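Local coordinates for protein iron-containing superoxide dismutase B2 (Trypanosoma brucei, PDB 3ESF) that probably destroys superoxide radicals, converting them with an iron(III) ion at its active site into hydrogen peroxide and dioxygen, at residues F3-L8 against G35-L40; L8-D13 against E81-N86. The protein carries 1 engineered substitution. One frame throughout, in Å; residues are numbered along the deposited sequence.

Contact 1 (F3-L8 against G35-L40); sequences FSIPPL and GYVTKL
Leu40 sets one methyl group squarely on the ring of Phe3: its CD2 stands 3.6 Å from the centroid of the Phe3 ring and only 7° off the ring normal, a CH-pi contact over the face. With chi1 at -175° the Leu40 branch point extends away from its own backbone N, which carries the isobutyl group out from the helix to lie under the aromatic face; Leu40 CG adds a second touch, 3.7 Å from Phe3 CD2. Val37, one turn earlier, splits its two methyls between different residues. Its CG1 abuts the backbone, 3.5 Å from Phe3 O, while its CG2 meets the Ile5 branch methyl, Val37 CG2 to Ile5 CG2 being 3.5 Å. The irregular N-terminal segment is thus laid across helix 22-45, the first long helix of the alpha-hairpin domain of iron/manganese superoxide dismutases. No hydrogen bond joins the two segments, so the contact is apolar apart from the Phe3 carbonyl. One polar hold comes just past the segment, where Asn41 OD1 accepts from Phe3 N. Val55 and Ile58 of helix 55-61 also touch the Phe3 side chain, and Ile5 reaches Ile73 and Asn77 on helix 64-81.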
loop_
_atom_site.group_PDB
_atom_site.type_symbol
_atom_site.label_atom_id
_atom_site.label_comp_id
_atom_site.label_asym_id
_atom_site.label_seq_id
_atom_site.Cartn_x
_atom_site.Cartn_y
_atom_site.Cartn_z
ATOM N N PHE A 3 -0.741 -8.588 24.472
ATOM C CA PHE A 3 -0.866 -9.264 23.201
ATOM C C PHE A 3 0.489 -9.804 22.770
ATOM O O PHE A 3 1.525 -9.214 23.042
ATOM C CB PHE A 3 -1.455 -8.328 22.143
ATOM C CG PHE A 3 -2.862 -7.889 22.446
ATOM C CD1 PHE A 3 -3.939 -8.691 22.090
ATOM C CD2 PHE A 3 -3.106 -6.684 23.103
ATOM C CE1 PHE A 3 -5.252 -8.304 22.394
ATOM C CE2 PHE A 3 -4.412 -6.275 23.412
ATOM C CZ PHE A 3 -5.490 -7.105 23.065
ATOM N N SER A 4 0.463 -10.962 22.129
ATOM C CA SER A 4 1.660 -11.540 21.512
ATOM C C SER A 4 1.272 -12.224 20.209
ATOM O O SER A 4 0.080 -12.346 19.889
ATOM C CB SER A 4 2.364 -12.497 22.461
ATOM O OG SER A 4 1.551 -13.618 22.731
ATOM N N ILE A 5 2.279 -12.611 19.432
ATOM C CA ILE A 5 2.044 -13.389 18.220
ATOM C C ILE A 5 2.868 -14.667 18.298
ATOM O O ILE A 5 3.908 -14.678 18.962
ATOM C CB ILE A 5 2.364 -12.613 16.908
ATOM C CG1 ILE A 5 3.807 -12.040 16.903
ATOM C CG2 ILE A 5 1.266 -11.564 16.641
ATOM C CD1 ILE A 5 4.260 -11.334 15.571
ATOM N N PRO A 6 2.392 -15.738 17.637
ATOM C CA PRO A 6 3.170 -16.981 17.582
ATOM C C PRO A 6 4.453 -16.762 16.776
ATOM O O PRO A 6 4.485 -15.888 15.874
ATOM C CB PRO A 6 2.244 -17.973 16.838
ATOM C CG PRO A 6 0.907 -17.320 16.713
ATOM C CD PRO A 6 1.111 -15.817 16.898
ATOM N N PRO A 7 5.498 -17.553 17.061
ATOM C CA PRO A 7 6.705 -17.454 16.248
ATOM C C PRO A 7 6.371 -17.863 14.813
ATOM O O PRO A 7 5.295 -18.454 14.564
ATOM C CB PRO A 7 7.665 -18.463 16.926
ATOM C CG PRO A 7 6.770 -19.433 17.641
ATOM C CD PRO A 7 5.620 -18.583 18.115
ATOM N N LEU A 8 7.246 -17.525 13.869
ATOM C CA LEU A 8 7.126 -18.026 12.503
ATOM C C LEU A 8 7.046 -19.561 12.562
ATOM O O LEU A 8 7.757 -20.174 13.345
ATOM C CB LEU A 8 8.329 -17.578 11.670
ATOM C CG LEU A 8 8.420 -16.086 11.340
ATOM C CD1 LEU A 8 9.844 -15.711 11.008
ATOM C CD2 LEU A 8 7.493 -15.717 10.180
ATOM N N GLY A 35 5.431 -4.854 14.849
ATOM C CA GLY A 35 5.050 -3.447 15.004
ATOM C C GLY A 35 3.593 -3.234 15.376
ATOM O O GLY A 35 3.279 -2.356 16.205
ATOM N N TYR A 36 2.694 -4.009 14.777
ATOM C CA TYR A 36 1.267 -3.942 15.117
ATOM C C TYR A 36 1.016 -4.349 16.565
ATOM O O TYR A 36 0.224 -3.719 17.260
ATOM C CB TYR A 36 0.412 -4.810 14.170
ATOM C CG TYR A 36 0.480 -4.407 12.699
ATOM C CD1 TYR A 36 0.079 -3.133 12.287
ATOM C CD2 TYR A 36 0.932 -5.305 11.723
ATOM C CE1 TYR A 36 0.147 -2.745 10.936
ATOM C CE2 TYR A 36 0.994 -4.930 10.362
ATOM C CZ TYR A 36 0.592 -3.640 9.985
ATOM O OH TYR A 36 0.643 -3.257 8.661
ATOM N N VAL A 37 1.683 -5.422 17.001
ATOM C CA VAL A 37 1.597 -5.909 18.390
ATOM C C VAL A 37 2.031 -4.821 19.376
ATOM O O VAL A 37 1.358 -4.560 20.394
ATOM C CB VAL A 37 2.475 -7.161 18.614
ATOM C CG1 VAL A 37 2.377 -7.658 20.073
ATOM C CG2 VAL A 37 2.094 -8.267 17.632
ATOM N N THR A 38 3.168 -4.208 19.064
ATOM C CA THR A 38 3.720 -3.119 19.829
ATOM C C THR A 38 2.706 -1.985 19.983
ATOM O O THR A 38 2.452 -1.538 21.089
ATOM C CB THR A 38 5.016 -2.625 19.194
ATOM O OG1 THR A 38 5.984 -3.687 19.269
ATOM C CG2 THR A 38 5.531 -1.380 19.914
ATOM N N LYS A 39 2.120 -1.551 18.872
ATOM C CA LYS A 39 1.150 -0.472 18.900
ATOM C C LYS A 39 -0.114 -0.872 19.650
ATOM O O LYS A 39 -0.675 -0.065 20.366
ATOM C CB LYS A 39 0.809 -0.011 17.484
ATOM C CG LYS A 39 1.934 0.740 16.778
ATOM C CD LYS A 39 1.406 1.524 15.615
ATOM C CE LYS A 39 2.538 1.764 14.600
ATOM N NZ LYS A 39 2.115 2.615 13.425
ATOM N N LEU A 40 -0.560 -2.114 19.478
ATOM C CA LEU A 40 -1.758 -2.605 20.179
ATOM C C LEU A 40 -1.526 -2.683 21.673
ATOM O O LEU A 40 -2.405 -2.330 22.453
ATOM C CB LEU A 40 -2.266 -3.946 19.610
ATOM C CG LEU A 40 -3.594 -4.510 20.178
ATOM C CD1 LEU A 40 -4.749 -3.556 19.974
ATOM C CD2 LEU A 40 -3.954 -5.858 19.596
#

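Contact 2 (L8-D13 against E81-N86); sequences LPWGYD and ESMSPN
Trp10 drives the close-packed half of this contact, its indole N-H directed at the backbone carbonyl of Met83. The hydrogen bond from Trp10 NE1 to Met83 O spans 2.9 Å but is well bent, with an N-H...O angle of 138°. It meets the acceptor from above: the donor lies 59° out of the carbonyl plane, and the oxygen in turn is somewhat tilted from the indole plane. Trp10 NE1 has a second acceptor in Trp80 O, so this N-H is shared between two carbonyls. On the five-membered side of the indole, Pro85 presents its ring, with Pro85 CD 3.6 Å from Trp10 CD1 and 3.7 Å from Trp10 CB. The approach is oblique, touching CD1 and the CB root of the side chain together. Within 81-86, next to Pro85, Ser84 OG accepts from Asn86 N at 2.9 Å in an ST turn. At the benzo end the packing is thinner, a single methyl, Met83 CE, lying 4.1 Å from Trp10 CZ2. The Met83 chain is bent at its end, bringing CE to the benzo end.

Both segments belong to the alpha-hairpin domain: the first is a loop preceding helix 22-45 and the second runs on from the last residue of helix 64-81, Glu81, so the indole ties the chain ahead of helix 22-45 to the chain leaving helix 64-81. The solvent side is looser. There the exposed Pro9 meets Glu81 through its ring carbons, Pro9 CG lying 3.5 Å from Glu81 OE2, without a hydrogen bond. The Glu81 stem starts off away from Pro9, and a bend at chi2 (-64°) swings the carboxylate back over the proline.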
loop_
_atom_site.group_PDB
_atom_site.type_symbol
_atom_site.label_atom_id
_atom_site.label_comp_id
_atom_site.label_asym_id
_atom_site.label_seq_id
_atom_site.Cartn_x
_atom_site.Cartn_y
_atom_site.Cartn_z
ATOM N N LEU A 8 7.246 -17.525 13.869
ATOM C CA LEU A 8 7.126 -18.026 12.503
ATOM C C LEU A 8 7.046 -19.561 12.562
ATOM O O LEU A 8 7.757 -20.174 13.345
ATOM C CB LEU A 8 8.329 -17.578 11.670
ATOM C CG LEU A 8 8.420 -16.086 11.340
ATOM C CD1 LEU A 8 9.844 -15.711 11.008
ATOM C CD2 LEU A 8 7.493 -15.717 10.180
ATOM N N PRO A 9 6.144 -20.172 11.780
ATOM C CA PRO A 9 5.995 -21.633 11.853
ATOM C C PRO A 9 7.266 -22.390 11.437
ATOM O O PRO A 9 7.521 -23.465 11.957
ATOM C CB PRO A 9 4.815 -21.925 10.910
ATOM C CG PRO A 9 4.085 -20.546 10.774
ATOM C CD PRO A 9 5.200 -19.555 10.817
ATOM N N TRP A 10 8.076 -21.785 10.568
ATOM C CA TRP A 10 9.195 -22.471 9.929
ATOM C C TRP A 10 10.526 -21.718 9.989
ATOM O O TRP A 10 11.455 -22.055 9.250
ATOM C CB TRP A 10 8.843 -22.768 8.465
ATOM C CG TRP A 10 7.799 -21.852 7.922
ATOM C CD1 TRP A 10 6.498 -22.175 7.635
ATOM C CD2 TRP A 10 7.938 -20.458 7.621
ATOM N NE1 TRP A 10 5.829 -21.079 7.170
ATOM C CE2 TRP A 10 6.680 -20.008 7.150
ATOM C CE3 TRP A 10 9.002 -19.537 7.712
ATOM C CZ2 TRP A 10 6.454 -18.678 6.752
ATOM C CZ3 TRP A 10 8.796 -18.230 7.298
ATOM C CH2 TRP A 10 7.517 -17.803 6.836
ATOM N N GLY A 11 10.607 -20.687 10.834
ATOM C CA GLY A 11 11.869 -19.966 11.078
ATOM C C GLY A 11 12.103 -18.835 10.092
ATOM O O GLY A 11 11.497 -18.814 9.032
ATOM N N TYR A 12 13.002 -17.909 10.422
ATOM C CA TYR A 12 13.226 -16.721 9.574
ATOM C C TYR A 12 13.681 -17.092 8.171
ATOM O O TYR A 12 13.273 -16.471 7.193
ATOM C CB TYR A 12 14.236 -15.741 10.217
ATOM C CG TYR A 12 13.661 -14.981 11.387
ATOM C CD1 TYR A 12 13.866 -15.424 12.693
ATOM C CD2 TYR A 12 12.882 -13.833 11.186
ATOM C CE1 TYR A 12 13.329 -14.746 13.776
ATOM C CE2 TYR A 12 12.334 -13.138 12.264
ATOM C CZ TYR A 12 12.569 -13.599 13.556
ATOM O OH TYR A 12 12.038 -12.935 14.631
ATOM N N ASP A 13 14.525 -18.120 8.084
ATOM C CA ASP A 13 15.079 -18.563 6.791
ATOM C C ASP A 13 14.288 -19.700 6.163
ATOM O O ASP A 13 14.732 -20.282 5.187
ATOM C CB ASP A 13 16.542 -18.984 6.953
ATOM C CG ASP A 13 16.707 -20.241 7.809
ATOM O OD1 ASP A 13 15.709 -20.760 8.374
ATOM O OD2 ASP A 13 17.855 -20.704 7.935
ATOM N N GLU A 81 1.034 -19.060 8.285
ATOM C CA GLU A 81 0.490 -20.415 8.273
ATOM C C GLU A 81 0.041 -20.900 6.888
ATOM O O GLU A 81 0.006 -22.100 6.628
ATOM C CB GLU A 81 -0.652 -20.554 9.286
ATOM C CG GLU A 81 -0.177 -20.577 10.744
ATOM C CD GLU A 81 0.700 -21.785 11.079
ATOM O OE1 GLU A 81 0.861 -22.689 10.230
ATOM O OE2 GLU A 81 1.229 -21.843 12.220
ATOM N N SER A 82 -0.272 -19.952 6.003
ATOM C CA SER A 82 -0.687 -20.221 4.619
ATOM C C SER A 82 0.493 -20.593 3.709
ATOM O O SER A 82 0.309 -20.876 2.509
ATOM C CB SER A 82 -1.427 -19.001 4.041
ATOM O OG SER A 82 -2.664 -18.764 4.719
ATOM N N MET A 83 1.698 -20.604 4.288
ATOM C CA MET A 83 2.923 -20.941 3.558
ATOM C C MET A 83 3.741 -21.967 4.311
ATOM O O MET A 83 3.615 -22.099 5.542
ATOM C CB MET A 83 3.745 -19.679 3.282
ATOM C CG MET A 83 2.947 -18.547 2.603
ATOM S SD MET A 83 3.999 -17.153 2.183
ATOM C CE MET A 83 4.559 -16.588 3.821
ATOM N N SER A 84 4.557 -22.723 3.569
ATOM C CA SER A 84 5.380 -23.774 4.149
ATOM C C SER A 84 6.571 -24.056 3.247
ATOM O O SER A 84 6.465 -23.924 2.020
ATOM C CB SER A 84 4.548 -25.044 4.357
ATOM O OG SER A 84 5.371 -26.154 4.624
ATOM N N PRO A 85 7.715 -24.442 3.842
ATOM C CA PRO A 85 8.833 -24.880 3.000
ATOM C C PRO A 85 8.486 -26.159 2.226
ATOM O O PRO A 85 9.142 -26.468 1.220
ATOM C CB PRO A 85 9.968 -25.121 3.999
ATOM C CG PRO A 85 9.294 -25.289 5.329
ATOM C CD PRO A 85 8.044 -24.479 5.279
ATOM N N ASN A 86 7.460 -26.874 2.688
ATOM C CA ASN A 86 6.970 -28.061 2.012
ATOM C C ASN A 86 5.627 -27.877 1.297
ATOM O O ASN A 86 4.917 -28.854 1.000
ATOM C CB ASN A 86 6.960 -29.217 3.000
ATOM C CG ASN A 86 8.374 -29.551 3.498
ATOM O OD1 ASN A 86 9.192 -30.078 2.749
ATOM N ND2 ASN A 86 8.669 -29.204 4.736
#

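Overall arrangement
The first segments of contacts 1 and 2 are consecutive and share Leu8, while their partners lie on helix 22-45 and at the end of helix 64-81; the centres are about 17 Å apart. Where the two contacts meet, the N-terminal chain is tied to the hairpin helices: Pro6 O bonds to Tyr29 OH, and Leu8 packs on Val25, Tyr29 and Trp80. Neither contact supplies a ligand to the iron, which His28, His76, Asp161 and His165 hold. In contact 1 the Ile5 side chain lies about 7 Å from that of His76. The side chain of Ile5 is about 11 Å from the bound iron(III) ion (FE). In contact 2 the Met83 side chain is about 7 Å from those of His28 and Asp161, and about 10 Å from the metal.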